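Local coordinates for omega transaminase (Pseudomonas sp., PDB 5LHA), which probably catalyses the pyridoxal-phosphate-dependent transfer of amino groups between amines or amino acids and keto compounds, and is captured here with its cofactor in the pyridoxamine form, at residues Ala226-Glu231 with Ile259-Asp264; Lys384-Ala389 with Leu432-Thr437; Phe100-Arg105 with Ala339-Val344; Glu366-Leu371 with Leu445-Leu450. All coordinates share one frame; numbering follows the deposited sequence.

Contact 1 of 4, residues Ala226-Glu231 with Ile259-Asp264. With PMP (4'-deoxy-4'-aminopyridoxal-5'-phosphate), chain E.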
loop_
_atom_site.group_PDB
_atom_site.type_symbol
_atom_site.label_atom_id
_atom_site.label_comp_id
_atom_site.label_asym_id
_atom_site.label_seq_id
_atom_site.Cartn_x
_atom_site.Cartn_y
_atom_site.Cartn_z
ATOM N N ALA A 226 9.000 11.712 5.623
ATOM C CA ALA A 226 10.168 12.043 4.809
ATOM C C ALA A 226 10.182 13.514 4.406
ATOM O O ALA A 226 11.208 14.190 4.553
ATOM C CB ALA A 226 10.216 11.154 3.565
ATOM N N ALA A 227 9.061 14.034 3.905
ATOM C CA ALA A 227 9.076 15.398 3.401
ATOM C C ALA A 227 7.668 15.973 3.370
ATOM O O ALA A 227 6.671 15.245 3.393
ATOM C CB ALA A 227 9.714 15.467 2.015
ATOM N N LEU A 228 7.616 17.303 3.363
ATOM C CA LEU A 228 6.416 18.079 3.085
ATOM C C LEU A 228 6.628 18.843 1.785
ATOM O O LEU A 228 7.651 19.514 1.619
ATOM C CB LEU A 228 6.119 19.050 4.234
ATOM C CG LEU A 228 4.871 19.941 4.233
ATOM C CD1 LEU A 228 4.481 20.256 5.670
ATOM C CD2 LEU A 228 5.080 21.233 3.473
ATOM N N ILE A 229 5.656 18.769 0.879
ATOM C CA ILE A 229 5.749 19.435 -0.415
ATOM C C ILE A 229 4.631 20.458 -0.538
ATOM O O ILE A 229 3.477 20.180 -0.191
ATOM C CB ILE A 229 5.715 18.417 -1.575
ATOM C CG1 ILE A 229 5.855 19.130 -2.918
ATOM C CG2 ILE A 229 4.478 17.516 -1.496
ATOM C CD1 ILE A 229 6.148 18.196 -4.067
ATOM N N ALA A 230 4.977 21.646 -1.025
ATOM C CA ALA A 230 4.001 22.717 -1.116
ATOM C C ALA A 230 4.444 23.717 -2.171
ATOM O O ALA A 230 5.641 23.955 -2.365
ATOM C CB ALA A 230 3.813 23.409 0.240
ATOM N N GLU A 231 3.452 24.298 -2.857
ATOM C CA GLU A 231 3.704 25.361 -3.821
ATOM C C GLU A 231 3.688 26.699 -3.102
ATOM O O GLU A 231 2.775 26.955 -2.309
ATOM C CB GLU A 231 2.641 25.374 -4.910
ATOM C CG GLU A 231 2.431 24.073 -5.654
ATOM C CD GLU A 231 1.035 23.993 -6.253
ATOM O OE1 GLU A 231 0.757 24.684 -7.253
ATOM O OE2 GLU A 231 0.192 23.273 -5.687
ATOM N N ILE A 259 11.989 17.413 9.140
ATOM C CA ILE A 259 11.279 17.053 7.921
ATOM C C ILE A 259 11.762 17.925 6.776
ATOM O O ILE A 259 11.950 19.138 6.933
ATOM C CB ILE A 259 9.766 17.206 8.143
ATOM C CG1 ILE A 259 9.298 16.186 9.188
ATOM C CG2 ILE A 259 8.989 17.117 6.814
ATOM C CD1 ILE A 259 7.935 16.472 9.763
ATOM N N LEU A 260 11.990 17.308 5.620
ATOM C CA LEU A 260 12.450 18.049 4.457
ATOM C C LEU A 260 11.308 18.864 3.869
ATOM O O LEU A 260 10.191 18.361 3.696
ATOM C CB LEU A 260 12.999 17.100 3.396
ATOM C CG LEU A 260 14.128 16.161 3.801
ATOM C CD1 LEU A 260 14.386 15.184 2.668
ATOM C CD2 LEU A 260 15.388 16.946 4.138
ATOM N N LEU A 261 11.601 20.114 3.523
ATOM C CA LEU A 261 10.610 21.007 2.932
ATOM C C LEU A 261 10.911 21.129 1.446
ATOM O O LEU A 261 11.963 21.651 1.060
ATOM C CB LEU A 261 10.611 22.364 3.633
ATOM C CG LEU A 261 9.621 23.389 3.079
ATOM C CD1 LEU A 261 8.196 22.849 3.093
ATOM C CD2 LEU A 261 9.711 24.677 3.881
ATOM N N ILE A 262 9.995 20.622 0.624
ATOM C CA ILE A 262 10.092 20.673 -0.830
ATOM C C ILE A 262 9.237 21.817 -1.338
ATOM O O ILE A 262 8.015 21.810 -1.167
ATOM C CB ILE A 262 9.650 19.353 -1.480
ATOM C CG1 ILE A 262 10.486 18.181 -0.966
ATOM C CG2 ILE A 262 9.730 19.462 -2.984
ATOM C CD1 ILE A 262 9.905 16.854 -1.322
ATOM N N ALA A 263 9.870 22.793 -1.972
ATOM C CA ALA A 263 9.153 23.858 -2.650
ATOM C C ALA A 263 8.903 23.433 -4.091
ATOM O O ALA A 263 9.849 23.169 -4.842
ATOM C CB ALA A 263 9.936 25.166 -2.605
ATOM N N ASP A 264 7.634 23.326 -4.462
ATOM C CA ASP A 264 7.277 23.087 -5.855
ATOM C C ASP A 264 7.273 24.442 -6.547
ATOM O O ASP A 264 6.311 25.206 -6.453
ATOM C CB ASP A 264 5.938 22.369 -5.959
ATOM C CG ASP A 264 5.613 21.937 -7.375
ATOM O OD1 ASP A 264 6.150 22.527 -8.349
ATOM O OD2 ASP A 264 4.836 20.973 -7.506
HETATM N N1 PMP E . 3.757 21.062 -10.172
HETATM C C2 PMP E . 3.253 22.310 -10.501
HETATM C C2A PMP E . 3.079 23.378 -9.455
HETATM C C3 PMP E . 2.567 22.441 -11.701
HETATM O O3 PMP E . 1.747 23.516 -11.915
HETATM C C4 PMP E . 2.707 21.465 -12.686
HETATM C C4A PMP E . 2.022 21.651 -14.023
HETATM N N4A PMP E . 1.151 22.807 -13.991
HETATM C C5 PMP E . 3.466 20.321 -12.434
HETATM C C6 PMP E . 3.990 20.132 -11.156
HETATM C C5A PMP E . 3.703 19.312 -13.547
HETATM O O4P PMP E . 4.390 19.915 -14.633
HETATM P P PMP E . 4.512 19.212 -16.085
HETATM O O1P PMP E . 3.229 19.527 -16.833
HETATM O O2P PMP E . 5.684 19.832 -16.816
HETATM O O3P PMP E . 4.676 17.709 -15.991
#
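Part of the PMP pocket is formed where Glu-231 meets Asp-264, at the C-terminal ends of two neighbouring parallel strands. Their side chains run side by side, pointing the same way, with carboxylate planes 47° apart, and Glu-231 CG packs 3.9 Å from Asp-264 CB. Asp-264 OD2 comes 2.9 Å from the pyridine N1 of the bound PMP, the aspartate-to-ring-nitrogen pairing expected of fold type I enzymes. The same OD2 is hydrogen-bonded to His-158, and OD1 to the backbone N of Val-266, so the carboxylate is held at both oxygens. Glu-231 OE1 instead lies 3.5 Å from the methyl carbon C2A of PMP, its two oxygens tied to the backbone N atoms of Gly-235 and Tyr-157.

Behind this site, strands 225-230 and 260-264 with helix 246-256 form a beta-alpha-beta unit. Four good backbone bonds fix the pairing, among them Ile-262 N to Leu-228 O (2.8 Å, 173° at the hydrogen); a fifth, Leu-260 N to Ala-226 O, is weak. On the face turned to helix 246-256, Leu-228 CD2 meets Leu-261 CD1 at 3.5 Å; both leucines place CG anti to their backbone N, which sets them alongside one another. The other face carries Ile-262, whose CD1 touches Ala-227 CB at 3.6 Å while its CG2 branch meets Ile-229 CG1 at 3.9 Å.

Contact 2 of 4, residues Lys384-Ala389 with Leu432-Thr437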
loop_
_atom_site.group_PDB
_atom_site.type_symbol
_atom_site.label_atom_id
_atom_site.label_comp_id
_atom_site.label_asym_id
_atom_site.label_seq_id
_atom_site.Cartn_x
_atom_site.Cartn_y
_atom_site.Cartn_z
ATOM N N LYS A 384 -0.818 37.089 -7.227
ATOM C CA LYS A 384 0.484 37.563 -6.763
ATOM C C LYS A 384 1.442 37.491 -7.943
ATOM O O LYS A 384 1.603 36.417 -8.535
ATOM C CB LYS A 384 0.987 36.725 -5.593
ATOM C CG LYS A 384 2.270 37.249 -4.994
ATOM C CD LYS A 384 2.719 36.399 -3.835
ATOM C CE LYS A 384 4.093 36.827 -3.339
ATOM N NZ LYS A 384 4.053 38.078 -2.545
ATOM N N GLY A 385 2.056 38.620 -8.304
ATOM C CA GLY A 385 2.785 38.658 -9.565
ATOM C C GLY A 385 1.832 38.476 -10.735
ATOM O O GLY A 385 0.744 39.063 -10.770
ATOM N N LEU A 386 2.239 37.672 -11.720
ATOM C CA LEU A 386 1.415 37.432 -12.908
ATOM C C LEU A 386 0.741 36.065 -12.899
ATOM O O LEU A 386 0.636 35.414 -13.946
ATOM C CB LEU A 386 2.234 37.612 -14.182
ATOM C CG LEU A 386 2.493 39.082 -14.500
ATOM C CD1 LEU A 386 3.517 39.236 -15.621
ATOM C CD2 LEU A 386 1.177 39.775 -14.844
ATOM N N MET A 387 0.279 35.610 -11.734
ATOM C CA MET A 387 -0.707 34.540 -11.620
ATOM C C MET A 387 -1.909 35.079 -10.855
ATOM O O MET A 387 -1.763 35.606 -9.747
ATOM C CB MET A 387 -0.135 33.294 -10.936
ATOM C CG MET A 387 0.553 33.525 -9.605
ATOM S SD MET A 387 1.711 32.198 -9.211
ATOM C CE MET A 387 0.670 30.751 -9.225
ATOM N N ILE A 388 -3.084 34.994 -11.476
ATOM C CA ILE A 388 -4.314 35.563 -10.942
ATOM C C ILE A 388 -5.443 34.586 -11.234
ATOM O O ILE A 388 -5.423 33.876 -12.243
ATOM C CB ILE A 388 -4.607 36.956 -11.548
ATOM C CG1 ILE A 388 -3.616 37.996 -11.020
ATOM C CG2 ILE A 388 -6.036 37.399 -11.259
ATOM C CD1 ILE A 388 -3.569 39.259 -11.843
ATOM N N ALA A 389 -6.412 34.513 -10.324
ATOM C CA ALA A 389 -7.605 33.708 -10.546
ATOM C C ALA A 389 -8.849 34.513 -10.211
ATOM O O ALA A 389 -8.893 35.227 -9.203
ATOM C CB ALA A 389 -7.593 32.427 -9.714
ATOM N N LEU A 432 -5.461 33.636 -15.183
ATOM C CA LEU A 432 -4.662 34.560 -15.979
ATOM C C LEU A 432 -3.192 34.271 -15.691
ATOM O O LEU A 432 -2.774 34.322 -14.535
ATOM C CB LEU A 432 -4.998 36.008 -15.618
ATOM C CG LEU A 432 -6.482 36.363 -15.484
ATOM C CD1 LEU A 432 -6.688 37.846 -15.209
ATOM C CD2 LEU A 432 -7.274 35.929 -16.703
ATOM N N SER A 433 -2.411 33.959 -16.728
ATOM C CA SER A 433 -0.985 33.690 -16.510
ATOM C C SER A 433 -0.152 34.057 -17.737
ATOM O O SER A 433 0.473 33.188 -18.363
ATOM C CB SER A 433 -0.766 32.229 -16.122
ATOM O OG SER A 433 -1.099 31.353 -17.179
ATOM N N PRO A 434 -0.103 35.337 -18.092
ATOM C CA PRO A 434 0.527 35.746 -19.346
ATOM C C PRO A 434 2.040 35.728 -19.237
ATOM O O PRO A 434 2.585 35.510 -18.143
ATOM C CB PRO A 434 0.004 37.177 -19.526
ATOM C CG PRO A 434 -0.116 37.673 -18.126
ATOM C CD PRO A 434 -0.591 36.496 -17.321
ATOM N N PRO A 435 2.755 35.956 -20.349
ATOM C CA PRO A 435 4.216 36.079 -20.265
ATOM C C PRO A 435 4.615 37.180 -19.295
ATOM O O PRO A 435 3.878 38.142 -19.072
ATOM C CB PRO A 435 4.632 36.410 -21.702
ATOM C CG PRO A 435 3.550 35.792 -22.558
ATOM C CD PRO A 435 2.278 35.928 -21.748
ATOM N N LEU A 436 5.791 37.015 -18.698
ATOM C CA LEU A 436 6.264 37.981 -17.713
ATOM C C LEU A 436 6.725 39.285 -18.349
ATOM O O LEU A 436 6.989 40.251 -17.624
ATOM C CB LEU A 436 7.384 37.360 -16.881
ATOM C CG LEU A 436 6.973 36.066 -16.163
ATOM C CD1 LEU A 436 8.003 35.654 -15.120
ATOM C CD2 LEU A 436 5.579 36.153 -15.535
ATOM N N THR A 437 6.820 39.334 -19.675
ATOM C CA THR A 437 7.089 40.568 -20.397
ATOM C C THR A 437 5.841 41.421 -20.607
ATOM O O THR A 437 5.935 42.450 -21.283
ATOM C CB THR A 437 7.750 40.257 -21.742
ATOM O OG1 THR A 437 6.898 39.402 -22.513
ATOM C CG2 THR A 437 9.106 39.587 -21.526
#
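Two reciprocal backbone hydrogen bonds join Ile-388 to Leu-432 as an antiparallel hydrogen-bonded pair. Ile-388 N gives to Leu-432 O at 3.1 Å, arriving in the carbonyl plane, and Leu-432 N returns the bond to Ile-388 O at 3.0 Å, straighter at the hydrogen (175°) but tilted 27° from the plane of its acceptor carbonyl. Two CA-H...O contacts extend the pairing toward the turn: Met-387 CA approaches Leu-432 O, and Ser-433 CA lies 3.5 Å from Leu-386 O with a nearly straight C-H...O angle.

These bonds join strands 387-393 and 429-432 edge to edge, neighbours in the seven-stranded mixed sheet that runs from 37-43 to 378-384. Beyond Leu-432 the second chain leaves the sheet through two prolines on its way to helix 440-457.

Apolar contacts follow that departure. Leu-386 turns its side chain toward the departing chain, with CG anti to its carbonyl carbon (chi1 -75°), and its two methyls take different partners. CD1 sits 3.7 Å from Leu-436 CD2 and also reaches the carbonyl oxygen of Pro-435 at 3.6 Å, whereas the leucine side chain crosses the Pro-434 ring at about a right angle, with CD2 4.1 Å from Pro-434 CG. Within the sheet pair, Ile-388 CG2 touches Leu-432 CD1 at 4.0 Å.

Polar groups at the bend are satisfied from outside: Arg-272 NH1 is hydrogen-bonded to both Leu-386 O and Pro-434 O, and Ser-433 OG to Val-59 O.

Contact 3 of 4, residues Phe100-Arg105 with Ala339-Val344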
loop_
_atom_site.group_PDB
_atom_site.type_symbol
_atom_site.label_atom_id
_atom_site.label_comp_id
_atom_site.label_asym_id
_atom_site.label_seq_id
_atom_site.Cartn_x
_atom_site.Cartn_y
_atom_site.Cartn_z
ATOM N N PHE A 100 27.275 20.732 -17.413
ATOM C CA PHE A 100 28.105 21.445 -16.452
ATOM C C PHE A 100 27.651 22.889 -16.316
ATOM O O PHE A 100 27.442 23.388 -15.207
ATOM C CB PHE A 100 29.564 21.418 -16.895
ATOM C CG PHE A 100 30.274 20.142 -16.604
ATOM C CD1 PHE A 100 30.360 19.157 -17.570
ATOM C CD2 PHE A 100 30.889 19.936 -15.381
ATOM C CE1 PHE A 100 31.029 17.985 -17.321
ATOM C CE2 PHE A 100 31.561 18.759 -15.123
ATOM C CZ PHE A 100 31.632 17.785 -16.093
ATOM N N ASP A 101 27.473 23.571 -17.452
ATOM C CA ASP A 101 27.204 25.004 -17.437
ATOM C C ASP A 101 25.944 25.322 -16.644
ATOM O O ASP A 101 25.955 26.194 -15.768
ATOM C CB ASP A 101 27.071 25.525 -18.871
ATOM C CG ASP A 101 28.325 25.312 -19.696
ATOM O OD1 ASP A 101 29.418 25.159 -19.111
ATOM O OD2 ASP A 101 28.219 25.310 -20.940
ATOM N N LEU A 102 24.846 24.612 -16.935
ATOM C CA LEU A 102 23.556 24.902 -16.309
ATOM C C LEU A 102 23.523 24.481 -14.839
ATOM O O LEU A 102 22.894 25.155 -14.013
ATOM C CB LEU A 102 22.436 24.213 -17.095
ATOM C CG LEU A 102 20.998 24.495 -16.669
ATOM C CD1 LEU A 102 20.720 25.988 -16.709
ATOM C CD2 LEU A 102 20.015 23.735 -17.541
ATOM N N ALA A 103 24.144 23.348 -14.499
ATOM C CA ALA A 103 24.210 22.934 -13.096
ATOM C C ALA A 103 24.968 23.955 -12.254
ATOM O O ALA A 103 24.526 24.335 -11.164
ATOM C CB ALA A 103 24.860 21.554 -12.984
ATOM N N GLU A 104 26.136 24.385 -12.733
ATOM C CA GLU A 104 26.859 25.472 -12.082
ATOM C C GLU A 104 25.998 26.728 -12.011
ATOM O O GLU A 104 25.964 27.410 -10.981
ATOM C CB GLU A 104 28.158 25.746 -12.839
ATOM C CG GLU A 104 29.000 26.888 -12.292
ATOM C CD GLU A 104 29.797 26.505 -11.049
ATOM O OE1 GLU A 104 29.883 25.299 -10.727
ATOM O OE2 GLU A 104 30.345 27.417 -10.397
ATOM N N ARG A 105 25.292 27.037 -13.103
ATOM C CA ARG A 105 24.459 28.235 -13.170
ATOM C C ARG A 105 23.317 28.175 -12.163
ATOM O O ARG A 105 23.049 29.148 -11.455
ATOM C CB ARG A 105 23.915 28.401 -14.593
ATOM C CG ARG A 105 22.993 29.590 -14.803
ATOM C CD ARG A 105 23.762 30.873 -15.032
ATOM N NE ARG A 105 22.855 32.008 -15.173
ATOM C CZ ARG A 105 22.450 32.512 -16.334
ATOM N NH1 ARG A 105 22.874 31.998 -17.480
ATOM N NH2 ARG A 105 21.621 33.545 -16.342
ATOM N N ALA A 339 21.209 24.320 -23.319
ATOM C CA ALA A 339 21.567 25.485 -24.122
ATOM C C ALA A 339 20.440 26.505 -24.185
ATOM O O ALA A 339 20.671 27.713 -24.039
ATOM C CB ALA A 339 21.962 25.043 -25.536
ATOM N N ALA A 340 19.219 26.040 -24.475
ATOM C CA ALA A 340 18.072 26.938 -24.492
ATOM C C ALA A 340 17.814 27.530 -23.110
ATOM O O ALA A 340 17.434 28.701 -22.996
ATOM C CB ALA A 340 16.830 26.214 -25.021
ATOM N N ALA A 341 17.969 26.724 -22.055
ATOM C CA ALA A 341 17.775 27.215 -20.693
ATOM C C ALA A 341 18.699 28.385 -20.381
ATOM O O ALA A 341 18.270 29.396 -19.806
ATOM C CB ALA A 341 18.004 26.083 -19.689
ATOM N N LEU A 342 19.982 28.255 -20.734
ATOM C CA LEU A 342 20.947 29.315 -20.440
ATOM C C LEU A 342 20.540 30.627 -21.089
ATOM O O LEU A 342 20.636 31.691 -20.462
ATOM C CB LEU A 342 22.351 28.901 -20.880
ATOM C CG LEU A 342 22.924 27.741 -20.061
ATOM C CD1 LEU A 342 24.166 27.131 -20.705
ATOM C CD2 LEU A 342 23.222 28.212 -18.658
ATOM N N ALA A 343 20.066 30.572 -22.337
ATOM C CA ALA A 343 19.621 31.786 -23.008
ATOM C C ALA A 343 18.389 32.359 -22.328
ATOM O O ALA A 343 18.237 33.581 -22.223
ATOM C CB ALA A 343 19.334 31.502 -24.484
ATOM N N VAL A 344 17.505 31.487 -21.848
ATOM C CA VAL A 344 16.277 31.950 -21.212
ATOM C C VAL A 344 16.589 32.644 -19.891
ATOM O O VAL A 344 16.040 33.712 -19.596
ATOM C CB VAL A 344 15.299 30.772 -21.042
ATOM C CG1 VAL A 344 14.143 31.145 -20.124
ATOM C CG2 VAL A 344 14.766 30.345 -22.398
#
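The guanidinium of Arg-105 is the flat group that reaches Leu-342. Leu-342 O lies 3.7 Å from Arg-105 NH1, obliquely placed to the guanidinium and without a hydrogen bond, and the CD2 methyl of the same leucine is 4.0 Å from NH1. With CG anti to the backbone N (chi1 178°), Arg-105 sets its CG 4.1 Å from that CD2; the bend at chi2 (82°) then redirects the chain beyond CG. The Asp-101 carboxylate makes no close contact across the segments, but Asp-101 CB touches Leu-342 CD1 at 3.8 Å.

Leu-342 of helix 335-350 thus packs against Asp-101, Leu-102 and Arg-105 of helix 97-109; the axes of segments 100-105 and 339-344 pass 9.7 Å apart at 40°. Deeper in, the isobutyl end of Leu-102 divides its methyls: CD2 rests on Ala-341 CB at 3.8 Å, and CD1 meets Leu-342 CD2 at 3.9 Å.

The polar ends have partners beyond the two segments. Arg-105 forms salt bridges to Asp-346 and Glu-349, further along helix 335-350; Asp-101 OD2 forms a salt bridge with Arg-98 and OD1 a hydrogen bond with Tyr-14 of the second subunit. Contact between the two segments is therefore one of van der Waals packing, while charge pairing links the helices further on and a hydrogen bond ties helix 97-109 to the second subunit.

Contact 4 of 4, residues Glu366-Leu371 with Leu445-Leu450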
loop_
_atom_site.group_PDB
_atom_site.type_symbol
_atom_site.label_atom_id
_atom_site.label_comp_id
_atom_site.label_asym_id
_atom_site.label_seq_id
_atom_site.Cartn_x
_atom_site.Cartn_y
_atom_site.Cartn_z
ATOM N N GLU A 366 -5.302 45.238 -9.491
ATOM C CA GLU A 366 -6.047 46.433 -9.108
ATOM C C GLU A 366 -7.192 46.701 -10.074
ATOM O O GLU A 366 -8.319 46.987 -9.658
ATOM C CB GLU A 366 -5.092 47.630 -9.088
ATOM C CG GLU A 366 -5.756 49.007 -9.060
ATOM C CD GLU A 366 -4.755 50.150 -9.286
ATOM O OE1 GLU A 366 -3.530 49.878 -9.325
ATOM O OE2 GLU A 366 -5.193 51.316 -9.449
ATOM N N GLN A 367 -6.913 46.621 -11.375
ATOM C CA GLN A 367 -7.908 46.933 -12.392
ATOM C C GLN A 367 -9.040 45.913 -12.449
ATOM O O GLN A 367 -10.104 46.218 -13.003
ATOM C CB GLN A 367 -7.220 47.028 -13.754
ATOM C CG GLN A 367 -6.281 48.208 -13.886
ATOM C CD GLN A 367 -5.663 48.298 -15.266
ATOM O OE1 GLN A 367 -4.439 48.317 -15.405
ATOM N NE2 GLN A 367 -6.505 48.344 -16.297
ATOM N N LEU A 368 -8.836 44.711 -11.903
ATOM C CA LEU A 368 -9.845 43.659 -11.933
ATOM C C LEU A 368 -10.798 43.690 -10.745
ATOM O O LEU A 368 -11.843 43.030 -10.794
ATOM C CB LEU A 368 -9.152 42.293 -12.017
ATOM C CG LEU A 368 -8.439 42.056 -13.359
ATOM C CD1 LEU A 368 -7.410 40.938 -13.267
ATOM C CD2 LEU A 368 -9.449 41.764 -14.461
ATOM N N GLN A 369 -10.467 44.427 -9.689
ATOM C CA GLN A 369 -11.329 44.462 -8.511
ATOM C C GLN A 369 -12.737 44.988 -8.774
ATOM O O GLN A 369 -13.683 44.433 -8.188
ATOM C CB GLN A 369 -10.633 45.252 -7.402
ATOM C CG GLN A 369 -9.361 44.560 -6.955
ATOM C CD GLN A 369 -9.634 43.139 -6.488
ATOM O OE1 GLN A 369 -10.519 42.905 -5.676
ATOM N NE2 GLN A 369 -8.896 42.178 -7.034
ATOM N N PRO A 370 -12.956 46.032 -9.583
ATOM C CA PRO A 370 -14.341 46.470 -9.844
ATOM C C PRO A 370 -15.236 45.399 -10.445
ATOM O O PRO A 370 -16.461 45.513 -10.326
ATOM C CB PRO A 370 -14.155 47.646 -10.813
ATOM C CG PRO A 370 -12.836 48.194 -10.454
ATOM C CD PRO A 370 -11.985 46.995 -10.130
ATOM N N LEU A 371 -14.671 44.363 -11.071
ATOM C CA LEU A 371 -15.487 43.263 -11.579
ATOM C C LEU A 371 -16.255 42.585 -10.454
ATOM O O LEU A 371 -17.365 42.079 -10.666
ATOM C CB LEU A 371 -14.615 42.242 -12.317
ATOM C CG LEU A 371 -14.100 42.555 -13.726
ATOM C CD1 LEU A 371 -13.202 41.421 -14.201
ATOM C CD2 LEU A 371 -15.223 42.812 -14.724
ATOM N N LEU A 445 -5.512 45.570 -22.029
ATOM C CA LEU A 445 -6.248 44.778 -23.014
ATOM C C LEU A 445 -6.923 43.577 -22.366
ATOM O O LEU A 445 -8.056 43.226 -22.719
ATOM C CB LEU A 445 -5.311 44.323 -24.134
ATOM C CG LEU A 445 -5.851 43.239 -25.072
ATOM C CD1 LEU A 445 -7.146 43.670 -25.755
ATOM C CD2 LEU A 445 -4.805 42.856 -26.108
ATOM N N MET A 446 -6.240 42.933 -21.420
ATOM C CA MET A 446 -6.826 41.796 -20.719
ATOM C C MET A 446 -8.005 42.223 -19.857
ATOM O O MET A 446 -9.009 41.510 -19.771
ATOM C CB MET A 446 -5.752 41.114 -19.896
ATOM C CG MET A 446 -4.710 40.498 -20.787
ATOM S SD MET A 446 -3.549 39.524 -19.853
ATOM C CE MET A 446 -4.549 38.089 -19.475
ATOM N N VAL A 447 -7.889 43.369 -19.191
ATOM C CA VAL A 447 -9.002 43.903 -18.414
ATOM C C VAL A 447 -10.217 44.119 -19.307
ATOM O O VAL A 447 -11.338 43.714 -18.975
ATOM C CB VAL A 447 -8.577 45.212 -17.726
ATOM C CG1 VAL A 447 -9.777 45.927 -17.118
ATOM C CG2 VAL A 447 -7.548 44.918 -16.668
ATOM N N SER A 448 -10.006 44.752 -20.459
ATOM C CA SER A 448 -11.119 45.088 -21.342
ATOM C C SER A 448 -11.828 43.847 -21.868
ATOM O O SER A 448 -13.050 43.864 -22.055
ATOM C CB SER A 448 -10.618 45.942 -22.506
ATOM O OG SER A 448 -10.099 47.172 -22.038
ATOM N N ALA A 449 -11.075 42.783 -22.167
ATOM C CA ALA A 449 -11.685 41.593 -22.755
ATOM C C ALA A 449 -12.520 40.822 -21.739
ATOM O O ALA A 449 -13.577 40.277 -22.085
ATOM C CB ALA A 449 -10.611 40.689 -23.363
ATOM N N LEU A 450 -12.069 40.764 -20.485
ATOM C CA LEU A 450 -12.856 40.103 -19.447
ATOM C C LEU A 450 -14.111 40.900 -19.110
ATOM O O LEU A 450 -15.180 40.318 -18.886
ATOM C CB LEU A 450 -11.999 39.864 -18.206
ATOM C CG LEU A 450 -10.902 38.827 -18.469
ATOM C CD1 LEU A 450 -9.773 38.917 -17.449
ATOM C CD2 LEU A 450 -11.501 37.425 -18.514
#
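Leu-368 and Val-447 bring the two backbones to 6.5 Å between their CA atoms, where the junction of helices 353-368 and 370-374 runs beside the C-terminal helix 440-457. This is helix-to-helix packing over one face of the sheet that contains strand 429-432: Leu-368 and Leu-450 both also touch Leu-432 of that strand. Across the junction Leu-371 N is hydrogen-bonded to Leu-368 O at 3.1 Å. The side chains of Leu-368 and Leu-371 both contact Leu-450.

Val-447 is the central side chain. With CG1 anti to its backbone N (chi1 170°), its CG2 branch is carried toward Gln-367, whose extended chain crosses the valine at about a right angle. That methyl touches the glutamine at two points, CB and the amide NE2, both at 3.6 Å. The amide contact is a packing one, with no hydrogen bond across the segments; Gln-367 OE1 has a weak bond to Gln-363 of its own helix.

Three leucines add apolar contacts nearer the sheet. Leu-371 CD1 comes 4.5 Å from Leu-450 CB, a loose touch. Leu-368, crossing Leu-450 obliquely, uses a single methyl for two partners: its CD2 is 4.3 Å from Val-447 CG2 and 4.1 Å from Leu-450 CD1.

In the fold
Contacts 1 and 2 each pair chain segments at a different seven-stranded sheet, while contacts 3 and 4 pack helices. Contact 1 lies in the sheet holding the cofactor; contact 2 lies in the other, on the opposite side of the chain's centre, with centres about 24 Å apart. Contact 4 adjoins contact 2 at about 13 Å between centres, and they touch directly: Leu-432 CD1 is 3.7 Å from Leu-368 CD1, joining sheet and helices in one apolar core. Contact 3 stands apart, its centre about 25 Å from that of contact 1, bringing distant helices together near the second subunit. Contact 3 and then contact 4 come in series along the chain, enclosing contacts 1 and 2 respectively.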